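4-hydroxybenzoyl-CoA thioesterase (Bacillus halodurans, PDB 5WH9) probably hydrolyses the thioester bond of acyl-coenzyme A substrates, with gentisyl-coenzyme A the likely one, as a hotdog-fold thioesterase. Local coordinates at residues B[86-92]-B[104-110]. Numbering follows the deposited sequence.
Sequences KSFILEH and GHEKRVW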
ATOM      1  N   LYS B  86     -12.021 -28.960  -2.175  1.00 36.51           N
ATOM      2  CA  LYS B  86     -10.923 -28.172  -2.730  1.00 36.17           C
ATOM      3  C   LYS B  86     -10.983 -26.668  -2.465  1.00 36.14           C
ATOM      4  O   LYS B  86     -10.046 -25.947  -2.812  1.00 37.74           O
ATOM      5  CB  LYS B  86     -10.780 -28.450  -4.228  1.00 41.00           C
ATOM      6  CG  LYS B  86     -10.397 -29.892  -4.526  1.00 47.47           C
ATOM      7  CD  LYS B  86      -9.874 -30.070  -5.937  1.00 49.03           C
ATOM      8  CE  LYS B  86     -10.942 -30.651  -6.840  1.00 57.37           C
ATOM      9  NZ  LYS B  86     -10.460 -30.730  -8.242  1.00 59.34           N
ATOM     10  N   SER B  87     -12.068 -26.204  -1.847  1.00 24.90           N
ATOM     11  CA  SER B  87     -12.227 -24.791  -1.530  1.00 23.21           C
ATOM     12  C   SER B  87     -12.908 -24.576  -0.168  1.00 28.14           C
ATOM     13  O   SER B  87     -13.482 -25.498   0.411  1.00 24.33           O
ATOM     14  CB  SER B  87     -13.050 -24.100  -2.620  1.00 26.70           C
ATOM     15  OG  SER B  87     -14.422 -24.457  -2.524  1.00 24.98           O
ATOM     16  N   PHE B  88     -12.831 -23.346   0.336  1.00 22.01           N
ATOM     17  CA  PHE B  88     -13.555 -22.952   1.531  1.00 18.72           C
ATOM     18  C   PHE B  88     -13.836 -21.450   1.469  1.00 16.74           C
ATOM     19  O   PHE B  88     -13.155 -20.712   0.751  1.00 16.32           O
ATOM     20  CB  PHE B  88     -12.773 -23.320   2.804  1.00 20.64           C
ATOM     21  CG  PHE B  88     -11.470 -22.584   2.958  1.00 17.09           C
ATOM     22  CD1 PHE B  88     -10.340 -22.986   2.266  1.00 20.75           C
ATOM     23  CD2 PHE B  88     -11.369 -21.499   3.803  1.00 19.50           C
ATOM     24  CE1 PHE B  88      -9.134 -22.299   2.402  1.00 16.75           C
ATOM     25  CE2 PHE B  88     -10.168 -20.810   3.947  1.00 11.50           C
ATOM     26  CZ  PHE B  88      -9.058 -21.213   3.247  1.00 12.37           C
ATOM     27  N   ILE B  89     -14.853 -21.008   2.205  1.00 13.15           N
ATOM     28  CA  ILE B  89     -15.187 -19.590   2.315  1.00 17.01           C
ATOM     29  C   ILE B  89     -15.050 -19.105   3.759  1.00 13.22           C
ATOM     30  O   ILE B  89     -15.572 -19.722   4.676  1.00 19.83           O
ATOM     31  CB  ILE B  89     -16.624 -19.291   1.852  1.00 15.96           C
ATOM     32  CG1 ILE B  89     -16.790 -19.564   0.363  1.00 17.64           C
ATOM     33  CG2 ILE B  89     -16.994 -17.840   2.125  1.00 14.55           C
ATOM     34  CD1 ILE B  89     -18.208 -19.266  -0.119  1.00 18.54           C
ATOM     35  N   LEU B  90     -14.342 -17.998   3.947  1.00 14.11           N
ATOM     36  CA  LEU B  90     -14.241 -17.345   5.242  1.00 14.77           C
ATOM     37  C   LEU B  90     -15.188 -16.161   5.283  1.00 12.93           C
ATOM     38  O   LEU B  90     -15.162 -15.313   4.391  1.00  9.32           O
ATOM     39  CB  LEU B  90     -12.818 -16.839   5.478  1.00 11.62           C
ATOM     40  CG  LEU B  90     -11.724 -17.899   5.579  1.00 18.97           C
ATOM     41  CD1 LEU B  90     -10.341 -17.239   5.732  1.00 20.29           C
ATOM     42  CD2 LEU B  90     -11.998 -18.857   6.739  1.00 17.66           C
ATOM     43  N   GLU B  91     -16.019 -16.103   6.309  1.00 17.08           N
ATOM     44  CA  GLU B  91     -16.787 -14.903   6.573  1.00 18.78           C
ATOM     45  C   GLU B  91     -16.026 -13.985   7.556  1.00 19.70           C
ATOM     46  O   GLU B  91     -15.483 -14.445   8.571  1.00 22.05           O
ATOM     47  CB  GLU B  91     -18.161 -15.270   7.121  1.00 25.14           C
ATOM     48  CG  GLU B  91     -19.188 -14.137   7.008  1.00 32.30           C
ATOM     49  CD  GLU B  91     -20.566 -14.538   7.530  1.00 48.39           C
ATOM     50  OE1 GLU B  91     -21.442 -14.895   6.705  1.00 57.04           O
ATOM     51  OE2 GLU B  91     -20.777 -14.497   8.767  1.00 42.46           O
ATOM     52  N   HIS B  92     -15.970 -12.695   7.239  1.00 14.22           N
ATOM     53  CA  HIS B  92     -15.282 -11.721   8.079  1.00 15.48           C
ATOM     54  C   HIS B  92     -16.228 -10.602   8.418  1.00 19.62           C
ATOM     55  O   HIS B  92     -16.837 -10.015   7.522  1.00 20.98           O
ATOM     56  CB  HIS B  92     -14.075 -11.105   7.363  1.00 13.27           C
ATOM     57  CG  HIS B  92     -12.973 -12.074   7.086  1.00  9.79           C
ATOM     58  ND1 HIS B  92     -12.593 -12.419   5.810  1.00 11.95           N
ATOM     59  CD2 HIS B  92     -12.181 -12.785   7.919  1.00 12.67           C
ATOM     60  CE1 HIS B  92     -11.597 -13.285   5.865  1.00 13.90           C
ATOM     61  NE2 HIS B  92     -11.324 -13.520   7.135  1.00 14.78           N
ATOM     62  N   GLY B 104     -17.704  -9.112   4.940  1.00 10.79           N
ATOM     63  CA  GLY B 104     -17.482  -9.732   3.664  1.00 12.58           C
ATOM     64  C   GLY B 104     -17.133 -11.188   3.763  1.00 13.10           C
ATOM     65  O   GLY B 104     -17.260 -11.817   4.814  1.00 13.30           O
ATOM     66  N   HIS B 105     -16.686 -11.739   2.648  1.00 19.44           N
ATOM     67  CA  HIS B 105     -16.174 -13.094   2.671  1.00 18.10           C
ATOM     68  C   HIS B 105     -15.086 -13.236   1.635  1.00 19.99           C
ATOM     69  O   HIS B 105     -14.925 -12.387   0.756  1.00 25.21           O
ATOM     70  CB  HIS B 105     -17.295 -14.124   2.439  1.00 23.11           C
ATOM     71  CG  HIS B 105     -17.934 -14.034   1.091  1.00 28.06           C
ATOM     72  ND1 HIS B 105     -17.438 -14.694  -0.016  1.00 30.97           N
ATOM     73  CD2 HIS B 105     -19.032 -13.361   0.669  1.00 32.44           C
ATOM     74  CE1 HIS B 105     -18.199 -14.426  -1.062  1.00 28.87           C
ATOM     75  NE2 HIS B 105     -19.174 -13.622  -0.672  1.00 28.32           N
ATOM     76  N   GLU B 106     -14.330 -14.310   1.761  1.00 12.92           N
ATOM     77  CA  GLU B 106     -13.344 -14.696   0.784  1.00 13.08           C
ATOM     78  C   GLU B 106     -13.667 -16.140   0.395  1.00 18.03           C
ATOM     79  O   GLU B 106     -13.859 -16.990   1.262  1.00 18.75           O
ATOM     80  CB  GLU B 106     -11.947 -14.638   1.416  1.00 15.51           C
ATOM     81  CG  GLU B 106     -11.505 -13.259   1.907  1.00 11.28           C
ATOM     82  CD  GLU B 106     -10.133 -13.274   2.567  1.00 17.00           C
ATOM     83  OE1 GLU B 106      -9.356 -12.326   2.335  1.00 14.34           O
ATOM     84  OE2 GLU B 106      -9.831 -14.216   3.341  1.00 20.47           O
ATOM     85  N   LYS B 107     -13.759 -16.418  -0.897  1.00 17.22           N
ATOM     86  CA  LYS B 107     -13.689 -17.796  -1.356  1.00 19.38           C
ATOM     87  C   LYS B 107     -12.235 -18.127  -1.645  1.00 18.00           C
ATOM     88  O   LYS B 107     -11.571 -17.421  -2.407  1.00 18.18           O
ATOM     89  CB  LYS B 107     -14.507 -17.999  -2.623  1.00 19.77           C
ATOM     90  CG  LYS B 107     -14.563 -19.460  -3.071  1.00 27.48           C
ATOM     91  CD  LYS B 107     -15.781 -19.746  -3.958  1.00 23.61           C
ATOM     92  CE  LYS B 107     -15.743 -21.189  -4.448  1.00 29.54           C
ATOM     93  NZ  LYS B 107     -16.985 -21.606  -5.181  1.00 37.07           N
ATOM     94  N   ARG B 108     -11.727 -19.186  -1.030  1.00 18.14           N
ATOM     95  CA  ARG B 108     -10.338 -19.575  -1.246  1.00 19.13           C
ATOM     96  C   ARG B 108     -10.196 -21.055  -1.598  1.00 20.84           C
ATOM     97  O   ARG B 108     -11.033 -21.888  -1.240  1.00 20.78           O
ATOM     98  CB  ARG B 108      -9.476 -19.240  -0.024  1.00 18.34           C
ATOM     99  CG  ARG B 108      -9.439 -17.769   0.376  1.00 18.87           C
ATOM    100  CD  ARG B 108      -8.545 -17.588   1.598  1.00 20.33           C
ATOM    101  NE  ARG B 108      -8.368 -16.199   2.015  1.00 22.10           N
ATOM    102  CZ  ARG B 108      -7.319 -15.445   1.689  1.00 25.38           C
ATOM    103  NH1 ARG B 108      -6.354 -15.943   0.928  1.00 21.32           N
ATOM    104  NH2 ARG B 108      -7.234 -14.192   2.124  1.00 20.98           N
ATOM    105  N   VAL B 109      -9.120 -21.376  -2.298  1.00 20.24           N
ATOM    106  CA  VAL B 109      -8.830 -22.753  -2.647  1.00 25.19           C
ATOM    107  C   VAL B 109      -7.500 -23.115  -2.023  1.00 30.32           C
ATOM    108  O   VAL B 109      -6.896 -22.283  -1.354  1.00 32.47           O
ATOM    109  CB  VAL B 109      -8.779 -22.957  -4.176  1.00 23.42           C
ATOM    110  CG1 VAL B 109     -10.151 -22.689  -4.778  1.00 20.40           C
ATOM    111  CG2 VAL B 109      -7.726 -22.068  -4.808  1.00 21.56           C
ATOM    112  N   TRP B 110      -7.047 -24.347  -2.224  1.00 35.44           N
ATOM    113  CA  TRP B 110      -5.743 -24.756  -1.730  1.00 30.74           C
ATOM    114  C   TRP B 110      -4.846 -25.044  -2.917  1.00 32.45           C
ATOM    115  O   TRP B 110      -5.266 -25.726  -3.853  1.00 35.32           O
ATOM    116  CB  TRP B 110      -5.872 -25.997  -0.856  1.00 33.05           C
ATOM    117  CG  TRP B 110      -4.787 -26.112   0.171  1.00 34.45           C
ATOM    118  CD1 TRP B 110      -3.595 -26.762   0.036  1.00 35.83           C
ATOM    119  CD2 TRP B 110      -4.792 -25.551   1.491  1.00 37.06           C
ATOM    120  NE1 TRP B 110      -2.863 -26.650   1.190  1.00 36.24           N
ATOM    121  CE2 TRP B 110      -3.573 -25.908   2.098  1.00 35.90           C
ATOM    122  CE3 TRP B 110      -5.716 -24.784   2.221  1.00 36.00           C
ATOM    123  CZ2 TRP B 110      -3.247 -25.527   3.403  1.00 34.04           C
ATOM    124  CZ3 TRP B 110      -5.392 -24.402   3.516  1.00 34.58           C
ATOM    125  CH2 TRP B 110      -4.169 -24.775   4.094  1.00 39.23           C
TER
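Phe88 and Arg108 face each other as a hydrogen-bonded pair in the antiparallel hairpin of strands 87-96 and 99-111, two neighbours in the curled sheet of the hotdog fold. Their backbones exchange two bonds, Arg108 N to Phe88 O at 2.7 Å being almost straight (174°); Leu90 with Glu106 and His92 with Gly104 repeat the pattern.

Arg108 can be followed outward. Its CB lies over one face of the Phe88 ring, 4.2 Å from the centroid, in a CH-pi contact. With chi1 at -59°, CG stands beside the backbone N, and the extended chain carries CD past Phe88 CZ at 4.0 Å. NE then meets Glu106 OE2 at 2.8 Å in a salt bridge along its own strand: the carboxylate oxygen lies in the guanidinium plane but is approached from above the carboxylate. NH2 adds a weak bond to the same oxygen and pairs with Asp31 of helix 25-40, while NH1 reaches the Phe55 carbonyl.

Across the hairpin, Leu90 CD1 packs 3.9 Å from Glu106 OE2, and the His92 ring presents its edge to that oxygen. Glu106 OE1 bonds to Tyr23 OH of the second subunit. A glutamine in place of Glu106 would probably leave Arg108 with Asp31 as its remaining charged partner and reduce the salt bridge at NE to, at best, a neutral bond.

On the other sheet face, Ile89 CG2 touches His105 CB at 3.7 Å. Beneath helix 25-40, by contrast, the buried guanidinium of Arg108 meets two carboxylates, Glu106 and Asp31, which probably balance its charge between them, consistent with a polar network that ties the hairpin to helix and partner subunit.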